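Local structure of Crov588 (Cafeteriavirus, 6NYR) at residues N247-S252 and V270-L275; Q264-N269 and E290-N295; H431-C436 and H453-H458; H458-K463 and L476-N481. The protein is of unknown function but folds into a nearly closed, circular leucine-rich-repeat solenoid of FNIP repeats, a shape that may serve as a binding scaffold. All coordinates share one frame; numbering follows the deposited sequence.

All four contacts join neighbouring coils of the same circular solenoid, but at different depths and with different chemistry. Interactions 1 and 2 touch each other in the outer loops: interaction 1 is largely buried and rests on leucine, proline and serine, whereas interaction 2 is half exposed and gathers about a single valine. Interactions 3 and 4 lie tens of ångströms away around the ring and share His458. Interaction 3 pairs two parallel strands through backbone hydrogen bonds, and interaction 4 continues from strand end into loop with stacked histidines and a bridging water. The backbone ladder is thus confined to the strands, whereas apolar contacts occur in all four and dominate in the outer loops.

Interaction 1 (N247-S252 and V270-L275); sequences NVLPNS and VLPNSL
Leu249 and Pro272 form a buried, mainly apolar contact between two successive coils of a leucine-rich-repeat solenoid, in the loops that return to strands 255-257 and 277-279. The segments repeat the same Val-Leu-Pro-Asn-Ser sequence 22 residues apart and run almost in the same direction, 12° from each other. Ser252 lies nearest its counterpart Ser274, while Asn251 lies nearest Pro272 instead of Asn273.

Leucine and proline share the filling. Leu249 CG stands anti to its own carbonyl carbon (chi1 -61°), and the chain crosses the proline ring at about a right angle, with Leu249 CB 3.7 Å from Pro272 CD. Farther out, Leu249 CD1 reaches Val270 O at 3.3 Å and Leu271 CD2 at 4.1 Å, so one methyl group meets both the backbone and the apolar interior of the next coil. The proline ring in turn meets the main chain of the preceding loop: Pro272 CG is 3.3 Å from Pro250 O, a contact made through ring carbons.

Polar groups gather where the loop bends back. A type I turn runs from Pro272 to Leu275 and is closed by Leu275 N donating to Pro272 O at 3.1 Å. The serines link coil to coil around it: Ser274 OG is bonded to Leu253 O, and Ser252 OG is bonded in the same way to Asn229 O and Leu231 O one coil earlier. Ser274 holds its hydroxyl between backbone N and carbonyl carbon (chi1 45°), which also brings Ser274 OG to 3.0 Å from Asn251 O.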
loop_
_atom_site.group_PDB
_atom_site.type_symbol
_atom_site.label_atom_id
_atom_site.label_comp_id
_atom_site.label_asym_id
_atom_site.label_seq_id
_atom_site.Cartn_x
_atom_site.Cartn_y
_atom_site.Cartn_z
ATOM N N ASN A 247 10.665 -27.441 -27.465
ATOM C CA ASN A 247 11.802 -26.669 -27.955
ATOM C C ASN A 247 11.411 -25.291 -28.486
ATOM O O ASN A 247 12.086 -24.751 -29.366
ATOM C CB ASN A 247 12.565 -27.436 -29.048
ATOM C CG ASN A 247 13.375 -28.596 -28.497
ATOM O OD1 ASN A 247 12.975 -29.756 -28.602
ATOM N ND2 ASN A 247 14.526 -28.286 -27.911
ATOM N N VAL A 248 10.349 -24.682 -27.965
ATOM C CA VAL A 248 9.995 -23.309 -28.306
ATOM C C VAL A 248 10.293 -22.360 -27.143
ATOM O O VAL A 248 10.688 -21.216 -27.356
ATOM C CB VAL A 248 8.522 -23.199 -28.762
ATOM C CG1 VAL A 248 7.663 -24.249 -28.118
ATOM C CG2 VAL A 248 7.985 -21.803 -28.456
ATOM N N LEU A 249 10.094 -22.812 -25.909
ATOM C CA LEU A 249 10.497 -21.992 -24.764
ATOM C C LEU A 249 11.994 -22.152 -24.529
ATOM O O LEU A 249 12.480 -23.284 -24.439
ATOM C CB LEU A 249 9.727 -22.391 -23.510
ATOM C CG LEU A 249 8.207 -22.249 -23.565
ATOM C CD1 LEU A 249 7.565 -22.767 -22.287
ATOM C CD2 LEU A 249 7.820 -20.797 -23.808
ATOM N N PRO A 250 12.757 -21.062 -24.440
ATOM C CA PRO A 250 14.211 -21.204 -24.295
ATOM C C PRO A 250 14.589 -21.768 -22.934
ATOM O O PRO A 250 13.851 -21.675 -21.950
ATOM C CB PRO A 250 14.736 -19.775 -24.476
ATOM C CG PRO A 250 13.598 -18.905 -24.046
ATOM C CD PRO A 250 12.331 -19.647 -24.426
ATOM N N ASN A 251 15.779 -22.360 -22.898
ATOM C CA ASN A 251 16.315 -23.049 -21.731
ATOM C C ASN A 251 16.858 -22.106 -20.671
ATOM O O ASN A 251 17.471 -22.572 -19.704
ATOM C CB ASN A 251 17.401 -24.015 -22.201
ATOM C CG ASN A 251 16.829 -25.255 -22.869
ATOM O OD1 ASN A 251 15.814 -25.801 -22.431
ATOM N ND2 ASN A 251 17.460 -25.685 -23.957
ATOM N N SER A 252 16.640 -20.805 -20.831
ATOM C CA SER A 252 17.075 -19.794 -19.877
ATOM C C SER A 252 15.920 -19.184 -19.092
ATOM O O SER A 252 16.155 -18.374 -18.188
ATOM C CB SER A 252 17.837 -18.691 -20.617
ATOM O OG SER A 252 17.195 -18.375 -21.844
ATOM N N VAL A 270 8.299 -29.361 -22.623
ATOM C CA VAL A 270 7.817 -28.052 -23.055
ATOM C C VAL A 270 8.235 -26.954 -22.085
ATOM O O VAL A 270 8.705 -25.896 -22.501
ATOM C CB VAL A 270 6.282 -28.083 -23.235
ATOM C CG1 VAL A 270 5.757 -26.703 -23.598
ATOM C CG2 VAL A 270 5.886 -29.105 -24.288
ATOM N N LEU A 271 8.077 -27.192 -20.800
ATOM C CA LEU A 271 8.488 -26.245 -19.773
ATOM C C LEU A 271 9.967 -26.434 -19.468
ATOM O O LEU A 271 10.362 -27.471 -18.929
ATOM C CB LEU A 271 7.644 -26.423 -18.501
ATOM C CG LEU A 271 6.149 -26.173 -18.665
ATOM C CD1 LEU A 271 5.411 -26.490 -17.374
ATOM C CD2 LEU A 271 5.892 -24.741 -19.096
ATOM N N PRO A 272 10.819 -25.464 -19.795
ATOM C CA PRO A 272 12.258 -25.654 -19.552
ATOM C C PRO A 272 12.548 -25.814 -18.068
ATOM O O PRO A 272 11.916 -25.178 -17.226
ATOM C CB PRO A 272 12.896 -24.378 -20.114
ATOM C CG PRO A 272 11.808 -23.352 -20.057
ATOM C CD PRO A 272 10.515 -24.104 -20.292
ATOM N N ASN A 273 13.518 -26.677 -17.755
ATOM C CA ASN A 273 13.842 -26.975 -16.367
ATOM C C ASN A 273 14.373 -25.769 -15.605
ATOM O O ASN A 273 14.479 -25.835 -14.374
ATOM C CB ASN A 273 14.869 -28.111 -16.317
ATOM C CG ASN A 273 14.246 -29.467 -16.562
ATOM O OD1 ASN A 273 13.132 -29.737 -16.110
ATOM N ND2 ASN A 273 14.958 -30.331 -17.278
ATOM N N SER A 274 14.698 -24.674 -16.296
ATOM C CA SER A 274 15.201 -23.480 -15.631
ATOM C C SER A 274 14.111 -22.688 -14.918
ATOM O O SER A 274 14.432 -21.852 -14.064
ATOM C CB SER A 274 15.889 -22.574 -16.658
ATOM O OG SER A 274 15.099 -22.459 -17.835
ATOM N N LEU A 275 12.843 -22.925 -15.239
ATOM C CA LEU A 275 11.772 -22.098 -14.698
ATOM C C LEU A 275 11.682 -22.233 -13.182
ATOM O O LEU A 275 11.628 -23.343 -12.644
ATOM C CB LEU A 275 10.435 -22.482 -15.334
ATOM C CG LEU A 275 10.114 -21.902 -16.711
ATOM C CD1 LEU A 275 8.879 -22.597 -17.293
ATOM C CD2 LEU A 275 9.896 -20.398 -16.645
#

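Interaction 2 (Q264-N269 and E290-N295); sequences QQITEN and ENVLPN
Ile266 is the first residue of its segment to touch the neighbouring coil, and it does so through its shorter branch: Ile266 CG2 packs against Val292 CG1 at 3.8 Å. The branch reaches the valine because it lies anti to the isoleucine's backbone N, and the two side chains meet at a slant. The same valine methyl also approaches the main chain, with Val292 CG1 only 3.3 Å from Ile266 O.

Thr267 contributes its carbonyl alone, its side chain being directed off the contact; Thr267 O stands 3.4 Å from Val292 CG1. One methyl is therefore wedged against two successive carbonyl oxygens, a position set by the valine's own torsion, which places CG1 trans to its N (chi1 -179°). The same isoleucine-valine pairing is repeated at 22-residue intervals along the leucine-rich-repeat solenoid: Val270 rests on Ile244 and Val248 on Ile222, each pair joining one coil to the next in the outer loops.

Glu268 and Val292 have the nearest CA atoms across the two segments, 4.6 Å apart. Here the contact becomes exposed. The aliphatic part of the glutamate lies beside the next loop, Glu268 CB being 3.9 Å from Asn291 O, and the extended chain beyond CG carries the carboxylate away from the valine. Asn269 then turns back to the preceding coil, where its side chain touches Glu246.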
loop_
_atom_site.group_PDB
_atom_site.type_symbol
_atom_site.label_atom_id
_atom_site.label_comp_id
_atom_site.label_asym_id
_atom_site.label_seq_id
_atom_site.Cartn_x
_atom_site.Cartn_y
_atom_site.Cartn_z
ATOM N N GLN A 264 -4.426 -24.602 -22.838
ATOM C CA GLN A 264 -3.907 -25.667 -23.682
ATOM C C GLN A 264 -3.195 -26.717 -22.837
ATOM O O GLN A 264 -2.669 -26.421 -21.761
ATOM C CB GLN A 264 -2.927 -25.123 -24.728
ATOM C CG GLN A 264 -3.549 -24.154 -25.713
ATOM C CD GLN A 264 -4.638 -24.792 -26.553
ATOM O OE1 GLN A 264 -4.507 -25.934 -27.009
ATOM N NE2 GLN A 264 -5.726 -24.061 -26.754
ATOM N N GLN A 265 -3.204 -27.953 -23.326
ATOM C CA GLN A 265 -2.450 -29.016 -22.682
ATOM C C GLN A 265 -0.956 -28.729 -22.783
ATOM O O GLN A 265 -0.470 -28.238 -23.806
ATOM C CB GLN A 265 -2.758 -30.360 -23.335
ATOM C CG GLN A 265 -4.186 -30.846 -23.177
ATOM C CD GLN A 265 -4.489 -32.022 -24.089
ATOM O OE1 GLN A 265 -3.611 -32.501 -24.812
ATOM N NE2 GLN A 265 -5.729 -32.500 -24.053
ATOM N N ILE A 266 -0.225 -29.047 -21.720
ATOM C CA ILE A 266 1.228 -28.931 -21.697
ATOM C C ILE A 266 1.794 -30.331 -21.505
ATOM O O ILE A 266 1.551 -30.968 -20.472
ATOM C CB ILE A 266 1.723 -27.977 -20.599
ATOM C CG1 ILE A 266 1.060 -26.608 -20.752
ATOM C CG2 ILE A 266 3.238 -27.842 -20.652
ATOM C CD1 ILE A 266 1.406 -25.628 -19.652
ATOM N N THR A 267 2.534 -30.809 -22.499
ATOM C CA THR A 267 3.132 -32.131 -22.453
ATOM C C THR A 267 4.565 -32.021 -21.926
ATOM O O THR A 267 4.980 -30.982 -21.406
ATOM C CB THR A 267 3.086 -32.781 -23.835
ATOM O OG1 THR A 267 4.002 -32.115 -24.711
ATOM C CG2 THR A 267 1.687 -32.689 -24.417
ATOM N N GLU A 268 5.335 -33.099 -22.056
ATOM C CA GLU A 268 6.684 -33.156 -21.522
ATOM C C GLU A 268 7.654 -32.410 -22.434
ATOM O O GLU A 268 7.417 -32.244 -23.633
ATOM C CB GLU A 268 7.137 -34.608 -21.371
ATOM C CG GLU A 268 6.111 -35.518 -20.721
ATOM C CD GLU A 268 6.537 -36.975 -20.732
ATOM O OE1 GLU A 268 7.752 -37.244 -20.848
ATOM O OE2 GLU A 268 5.653 -37.852 -20.630
ATOM N N ASN A 269 8.760 -31.955 -21.844
ATOM C CA ASN A 269 9.819 -31.266 -22.580
ATOM C C ASN A 269 9.329 -29.963 -23.204
ATOM O O ASN A 269 9.880 -29.496 -24.204
ATOM C CB ASN A 269 10.428 -32.163 -23.664
ATOM C CG ASN A 269 11.265 -33.288 -23.093
ATOM O OD1 ASN A 269 12.432 -33.092 -22.753
ATOM N ND2 ASN A 269 10.677 -34.474 -22.994
ATOM N N GLU A 290 2.999 -36.321 -15.179
ATOM C CA GLU A 290 4.085 -36.679 -14.270
ATOM C C GLU A 290 5.329 -35.818 -14.460
ATOM O O GLU A 290 5.772 -35.142 -13.523
ATOM C CB GLU A 290 4.437 -38.162 -14.438
ATOM C CG GLU A 290 3.952 -39.052 -13.307
ATOM C CD GLU A 290 4.749 -40.341 -13.182
ATOM O OE1 GLU A 290 5.789 -40.480 -13.866
ATOM O OE2 GLU A 290 4.341 -41.218 -12.391
ATOM N N ASN A 291 5.935 -35.858 -15.643
ATOM C CA ASN A 291 7.225 -35.201 -15.831
ATOM C C ASN A 291 7.089 -33.962 -16.703
ATOM O O ASN A 291 7.861 -33.760 -17.647
ATOM C CB ASN A 291 8.232 -36.188 -16.429
ATOM C CG ASN A 291 8.577 -37.319 -15.471
ATOM O OD1 ASN A 291 8.059 -38.432 -15.589
ATOM N ND2 ASN A 291 9.454 -37.036 -14.514
ATOM N N VAL A 292 6.119 -33.119 -16.368
ATOM C CA VAL A 292 5.803 -31.925 -17.142
ATOM C C VAL A 292 6.377 -30.674 -16.494
ATOM O O VAL A 292 6.950 -29.823 -17.174
ATOM C CB VAL A 292 4.272 -31.808 -17.324
ATOM C CG1 VAL A 292 3.920 -30.587 -18.151
ATOM C CG2 VAL A 292 3.713 -33.083 -17.949
ATOM N N LEU A 293 6.213 -30.537 -15.184
ATOM C CA LEU A 293 6.664 -29.339 -14.496
ATOM C C LEU A 293 8.184 -29.342 -14.374
ATOM O O LEU A 293 8.788 -30.394 -14.133
ATOM C CB LEU A 293 6.030 -29.257 -13.112
ATOM C CG LEU A 293 4.513 -29.055 -13.059
ATOM C CD1 LEU A 293 4.022 -29.082 -11.624
ATOM C CD2 LEU A 293 4.142 -27.756 -13.747
ATOM N N PRO A 294 8.830 -28.188 -14.533
ATOM C CA PRO A 294 10.294 -28.151 -14.434
ATOM C C PRO A 294 10.760 -28.523 -13.034
ATOM O O PRO A 294 10.031 -28.397 -12.048
ATOM C CB PRO A 294 10.656 -26.699 -14.781
ATOM C CG PRO A 294 9.388 -25.922 -14.718
ATOM C CD PRO A 294 8.232 -26.870 -14.827
ATOM N N ASN A 295 12.005 -28.989 -12.959
ATOM C CA ASN A 295 12.582 -29.455 -11.706
ATOM C C ASN A 295 13.195 -28.334 -10.877
ATOM O O ASN A 295 13.599 -28.580 -9.735
ATOM C CB ASN A 295 13.632 -30.532 -12.002
ATOM C CG ASN A 295 14.697 -30.062 -12.976
ATOM O OD1 ASN A 295 14.947 -28.863 -13.111
ATOM N ND2 ASN A 295 15.316 -31.008 -13.675
#

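Interaction 3 (H431-C436 and H453-H458); sequences HLSFGC and HLSFGH
His431 and His453 both set CG anti to the carbonyl carbon (chi1 -77° and -72°), which lays their imidazoles side by side and pointing the same way. His431 NE2 comes over the centre of the His453 ring, 3.3 Å from His453 CG, although the planes are inclined by 31°. Tyr475 meets His453 in turn on the next strand.

Beneath the rings, strands 431-433 and 453-455 pair in parallel, equivalent residue to equivalent residue. Leu432 N donates to His453 O at 3.0 Å, Ser455 N to Leu432 O at 3.2 Å, and Phe434 N to Ser455 O at 3.0 Å. This is the parallel strand ladder of a leucine-rich-repeat solenoid, lining the inner side of the ring: histidines and serines share one face, while Leu432 and Leu454 enter the interior from the other.

Past the strands the phenylalanines continue that interior row. Phe434 CD2 touches Phe456 CE2 at 3.7 Å, their rings nearly parallel but slid apart with little overlap. Past the third backbone bond a water donates to Phe434 O at 2.8 Å and also bonds Ser455 OG; direct bonding resumes between Cys436 and Cys459. Gly457 CA packs closely on the neighbouring coil, making a CA-H...O contact of 3.3 Å with Gly435 O.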
loop_
_atom_site.group_PDB
_atom_site.type_symbol
_atom_site.label_atom_id
_atom_site.label_comp_id
_atom_site.label_asym_id
_atom_site.label_seq_id
_atom_site.Cartn_x
_atom_site.Cartn_y
_atom_site.Cartn_z
ATOM N N HIS A 431 0.334 -15.286 18.446
ATOM C CA HIS A 431 -0.748 -14.474 17.908
ATOM C C HIS A 431 -2.005 -15.321 17.771
ATOM O O HIS A 431 -1.985 -16.370 17.115
ATOM C CB HIS A 431 -0.377 -13.879 16.543
ATOM C CG HIS A 431 0.545 -12.705 16.624
ATOM N ND1 HIS A 431 1.909 -12.838 16.773
ATOM C CD2 HIS A 431 0.298 -11.374 16.573
ATOM C CE1 HIS A 431 2.462 -11.639 16.813
ATOM N NE2 HIS A 431 1.508 -10.734 16.699
ATOM N N LEU A 432 -3.092 -14.863 18.382
ATOM C CA LEU A 432 -4.380 -15.536 18.291
ATOM C C LEU A 432 -5.438 -14.513 17.909
ATOM O O LEU A 432 -5.571 -13.475 18.565
ATOM C CB LEU A 432 -4.747 -16.214 19.612
ATOM C CG LEU A 432 -6.117 -16.896 19.622
ATOM C CD1 LEU A 432 -6.235 -17.853 18.440
ATOM C CD2 LEU A 432 -6.355 -17.625 20.930
ATOM N N SER A 433 -6.192 -14.811 16.859
ATOM C CA SER A 433 -7.161 -13.876 16.302
ATOM C C SER A 433 -8.465 -14.616 16.053
ATOM O O SER A 433 -8.487 -15.610 15.317
ATOM C CB SER A 433 -6.629 -13.252 15.010
ATOM O OG SER A 433 -7.498 -12.242 14.532
ATOM N N PHE A 434 -9.541 -14.137 16.673
ATOM C CA PHE A 434 -10.870 -14.701 16.488
ATOM C C PHE A 434 -11.668 -13.861 15.499
ATOM O O PHE A 434 -11.570 -12.631 15.492
ATOM C CB PHE A 434 -11.637 -14.779 17.812
ATOM C CG PHE A 434 -11.133 -15.836 18.745
ATOM C CD1 PHE A 434 -11.423 -17.170 18.519
ATOM C CD2 PHE A 434 -10.378 -15.495 19.857
ATOM C CE1 PHE A 434 -10.964 -18.144 19.375
ATOM C CE2 PHE A 434 -9.916 -16.467 20.717
ATOM C CZ PHE A 434 -10.208 -17.791 20.477
ATOM N N GLY A 435 -12.475 -14.536 14.684
ATOM C CA GLY A 435 -13.262 -13.882 13.664
ATOM C C GLY A 435 -14.585 -13.354 14.190
ATOM O O GLY A 435 -14.826 -13.245 15.395
ATOM N N CYS A 436 -15.465 -13.024 13.243
ATOM C CA CYS A 436 -16.718 -12.348 13.570
ATOM C C CYS A 436 -17.503 -13.101 14.637
ATOM O O CYS A 436 -17.859 -12.534 15.677
ATOM C CB CYS A 436 -17.552 -12.186 12.294
ATOM S SG CYS A 436 -19.169 -11.405 12.502
ATOM N N HIS A 453 -0.396 -11.529 21.623
ATOM C CA HIS A 453 -1.419 -10.765 20.923
ATOM C C HIS A 453 -2.722 -11.546 20.890
ATOM O O HIS A 453 -2.753 -12.692 20.430
ATOM C CB HIS A 453 -0.998 -10.430 19.495
ATOM C CG HIS A 453 0.078 -9.399 19.407
ATOM N ND1 HIS A 453 -0.058 -8.208 18.735
ATOM C CD2 HIS A 453 1.298 -9.364 19.970
ATOM C CE1 HIS A 453 1.067 -7.517 18.832
ATOM N NE2 HIS A 453 1.922 -8.222 19.542
ATOM N N LEU A 454 -3.795 -10.914 21.358
ATOM C CA LEU A 454 -5.125 -11.512 21.350
ATOM C C LEU A 454 -6.124 -10.471 20.874
ATOM O O LEU A 454 -6.161 -9.356 21.402
ATOM C CB LEU A 454 -5.510 -12.026 22.740
ATOM C CG LEU A 454 -6.925 -12.570 22.920
ATOM C CD1 LEU A 454 -7.189 -13.765 22.027
ATOM C CD2 LEU A 454 -7.156 -12.931 24.387
ATOM N N SER A 455 -6.935 -10.837 19.885
ATOM C CA SER A 455 -7.960 -9.947 19.360
ATOM C C SER A 455 -9.229 -10.747 19.117
ATOM O O SER A 455 -9.173 -11.887 18.646
ATOM C CB SER A 455 -7.508 -9.269 18.064
ATOM O OG SER A 455 -7.575 -10.168 16.975
ATOM N N PHE A 456 -10.369 -10.134 19.424
ATOM C CA PHE A 456 -11.673 -10.752 19.260
ATOM C C PHE A 456 -12.468 -10.027 18.184
ATOM O O PHE A 456 -12.239 -8.849 17.894
ATOM C CB PHE A 456 -12.461 -10.741 20.578
ATOM C CG PHE A 456 -11.889 -11.636 21.637
ATOM C CD1 PHE A 456 -10.917 -11.170 22.506
ATOM C CD2 PHE A 456 -12.338 -12.938 21.778
ATOM C CE1 PHE A 456 -10.393 -11.997 23.487
ATOM C CE2 PHE A 456 -11.821 -13.761 22.754
ATOM C CZ PHE A 456 -10.847 -13.291 23.608
ATOM N N GLY A 457 -13.421 -10.749 17.599
ATOM C CA GLY A 457 -14.252 -10.227 16.537
ATOM C C GLY A 457 -15.546 -9.615 17.035
ATOM O O GLY A 457 -15.717 -9.326 18.222
ATOM N N HIS A 458 -16.486 -9.446 16.102
ATOM C CA HIS A 458 -17.692 -8.672 16.382
ATOM C C HIS A 458 -18.477 -9.243 17.553
ATOM O O HIS A 458 -18.958 -8.487 18.406
ATOM C CB HIS A 458 -18.572 -8.626 15.132
ATOM C CG HIS A 458 -19.745 -7.705 15.243
ATOM N ND1 HIS A 458 -19.778 -6.464 14.644
ATOM C CD2 HIS A 458 -20.936 -7.850 15.871
ATOM C CE1 HIS A 458 -20.937 -5.883 14.900
ATOM N NE2 HIS A 458 -21.657 -6.703 15.646
HETATM O O HOH W 1 -10.129 -10.208 15.182
HETATM O O HOH W 2 -15.499 -12.695 17.782
#

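Interaction 4 (H458-K463 and L476-N481); sequences HCFNQK and LELGHN
His458 and Asn481 tie two chain segments that run at 87° to each other, Asn481 N donating to His458 O at 2.9 Å in the carbonyl plane. Next to that bond the two imidazoles form an offset stack: in His458 CG is trans to the backbone N (chi1 -172°), His480 adopts nearly the same torsion, and the ring centroids lie 4.2 Å apart with planes only 9° from parallel. The slide places His480 CB over the His458 face as a CH-pi contact, 3.5 Å from the ring centroid. His480 ND1 also donates to Asn481 OD1 at 2.9 Å, which helps fix the rotation of both groups. The Asn481 amide crosses the His458 ring steeply, its OD1 near His458 NE2 without hydrogen bonding.

Such stacking from one coil to the next follows the 22-residue period of the leucine-rich-repeat solenoid, and His502 extends the row on the coil beyond. An asparagine ladder, familiar from this fold, also links the coils: Asn461 N is bonded to Asn439 OD1, and Asn461 OD1 receives Asn483 N and Gln484 NE2. Here the Asn461 amide packs against the main chain, with Asn461 CG 3.2 Å from Asn481 O.

On the interior side the Phe460 ring presents its edge to Leu478, Phe460 CE2 lying 4.4 Å from Leu478 CD2. Nearer the surface, a water donates to Cys459 O at 2.8 Å and accepts from Asn481 ND2 at 3.0 Å, bridging the two coils.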
loop_
_atom_site.group_PDB
_atom_site.type_symbol
_atom_site.label_atom_id
_atom_site.label_comp_id
_atom_site.label_asym_id
_atom_site.label_seq_id
_atom_site.Cartn_x
_atom_site.Cartn_y
_atom_site.Cartn_z
ATOM N N HIS A 458 -16.486 -9.446 16.102
ATOM C CA HIS A 458 -17.692 -8.672 16.382
ATOM C C HIS A 458 -18.477 -9.243 17.553
ATOM O O HIS A 458 -18.958 -8.487 18.406
ATOM C CB HIS A 458 -18.572 -8.626 15.132
ATOM C CG HIS A 458 -19.745 -7.705 15.243
ATOM N ND1 HIS A 458 -19.778 -6.464 14.644
ATOM C CD2 HIS A 458 -20.936 -7.850 15.871
ATOM C CE1 HIS A 458 -20.937 -5.883 14.900
ATOM N NE2 HIS A 458 -21.657 -6.703 15.646
ATOM N N CYS A 459 -18.597 -10.569 17.632
ATOM C CA CYS A 459 -19.616 -11.166 18.482
ATOM C C CYS A 459 -19.154 -11.474 19.900
ATOM O O CYS A 459 -20.001 -11.590 20.795
ATOM C CB CYS A 459 -20.134 -12.473 17.865
ATOM S SG CYS A 459 -21.081 -12.309 16.340
ATOM N N PHE A 460 -17.855 -11.626 20.134
ATOM C CA PHE A 460 -17.404 -12.060 21.449
ATOM C C PHE A 460 -17.933 -11.135 22.538
ATOM O O PHE A 460 -17.703 -9.921 22.506
ATOM C CB PHE A 460 -15.880 -12.108 21.516
ATOM C CG PHE A 460 -15.368 -12.571 22.845
ATOM C CD1 PHE A 460 -15.451 -13.907 23.197
ATOM C CD2 PHE A 460 -14.826 -11.676 23.749
ATOM C CE1 PHE A 460 -14.995 -14.343 24.421
ATOM C CE2 PHE A 460 -14.364 -12.112 24.977
ATOM C CZ PHE A 460 -14.450 -13.443 25.312
ATOM N N ASN A 461 -18.631 -11.714 23.512
ATOM C CA ASN A 461 -19.219 -10.940 24.601
ATOM C C ASN A 461 -19.367 -11.829 25.836
ATOM O O ASN A 461 -20.421 -11.879 26.474
ATOM C CB ASN A 461 -20.560 -10.343 24.171
ATOM C CG ASN A 461 -21.125 -9.376 25.190
ATOM O OD1 ASN A 461 -20.392 -8.810 25.996
ATOM N ND2 ASN A 461 -22.438 -9.186 25.158
ATOM N N GLN A 462 -18.294 -12.527 26.196
ATOM C CA GLN A 462 -18.267 -13.381 27.372
ATOM C C GLN A 462 -17.410 -12.747 28.460
ATOM O O GLN A 462 -16.511 -11.945 28.182
ATOM C CB GLN A 462 -17.721 -14.774 27.044
ATOM C CG GLN A 462 -18.512 -15.552 26.006
ATOM C CD GLN A 462 -19.929 -15.847 26.451
ATOM O OE1 GLN A 462 -20.206 -15.978 27.644
ATOM N NE2 GLN A 462 -20.834 -15.967 25.487
ATOM N N LYS A 463 -17.701 -13.113 29.705
ATOM C CA LYS A 463 -16.917 -12.626 30.828
ATOM C C LYS A 463 -15.473 -13.106 30.720
ATOM O O LYS A 463 -15.188 -14.187 30.199
ATOM C CB LYS A 463 -17.513 -13.109 32.150
ATOM C CG LYS A 463 -18.891 -12.581 32.479
ATOM C CD LYS A 463 -19.343 -13.124 33.836
ATOM C CE LYS A 463 -20.698 -12.568 34.239
ATOM N NZ LYS A 463 -21.728 -12.766 33.186
ATOM N N LEU A 476 -4.363 -6.499 23.626
ATOM C CA LEU A 476 -5.712 -7.029 23.776
ATOM C C LEU A 476 -6.668 -6.115 23.030
ATOM O O LEU A 476 -6.813 -4.940 23.382
ATOM C CB LEU A 476 -6.108 -7.136 25.250
ATOM C CG LEU A 476 -7.549 -7.550 25.540
ATOM C CD1 LEU A 476 -7.846 -8.902 24.901
ATOM C CD2 LEU A 476 -7.820 -7.584 27.033
ATOM N N GLU A 477 -7.316 -6.654 22.002
ATOM C CA GLU A 477 -8.319 -5.931 21.236
ATOM C C GLU A 477 -9.654 -6.641 21.396
ATOM O O GLU A 477 -9.788 -7.811 21.022
ATOM C CB GLU A 477 -7.938 -5.854 19.760
ATOM C CG GLU A 477 -9.014 -5.231 18.888
ATOM C CD GLU A 477 -8.553 -5.013 17.465
ATOM O OE1 GLU A 477 -7.364 -5.267 17.181
ATOM O OE2 GLU A 477 -9.380 -4.593 16.632
ATOM N N LEU A 478 -10.635 -5.937 21.944
ATOM C CA LEU A 478 -11.985 -6.458 22.094
ATOM C C LEU A 478 -12.871 -5.869 21.005
ATOM O O LEU A 478 -12.625 -4.769 20.499
ATOM C CB LEU A 478 -12.539 -6.138 23.482
ATOM C CG LEU A 478 -11.750 -6.840 24.590
ATOM C CD1 LEU A 478 -11.771 -6.047 25.882
ATOM C CD2 LEU A 478 -12.292 -8.247 24.820
ATOM N N GLY A 479 -13.911 -6.617 20.648
ATOM C CA GLY A 479 -14.670 -6.358 19.447
ATOM C C GLY A 479 -15.944 -5.574 19.690
ATOM O O GLY A 479 -16.214 -5.076 20.783
ATOM N N HIS A 480 -16.745 -5.481 18.625
ATOM C CA HIS A 480 -17.920 -4.618 18.618
ATOM C C HIS A 480 -18.821 -4.874 19.818
ATOM O O HIS A 480 -19.253 -3.935 20.497
ATOM C CB HIS A 480 -18.701 -4.829 17.314
ATOM C CG HIS A 480 -19.758 -3.798 17.065
ATOM N ND1 HIS A 480 -21.002 -3.842 17.658
ATOM C CD2 HIS A 480 -19.753 -2.693 16.283
ATOM C CE1 HIS A 480 -21.714 -2.804 17.257
ATOM N NE2 HIS A 480 -20.981 -2.094 16.420
ATOM N N ASN A 481 -19.126 -6.141 20.089
ATOM C CA ASN A 481 -20.186 -6.470 21.027
ATOM C C ASN A 481 -19.712 -6.679 22.453
ATOM O O ASN A 481 -20.555 -6.859 23.340
ATOM C CB ASN A 481 -20.931 -7.729 20.566
ATOM C CG ASN A 481 -21.795 -7.480 19.351
ATOM O OD1 ASN A 481 -21.835 -6.372 18.817
ATOM N ND2 ASN A 481 -22.492 -8.518 18.898
HETATM O O HOH W 3 -22.774 -11.023 20.551
#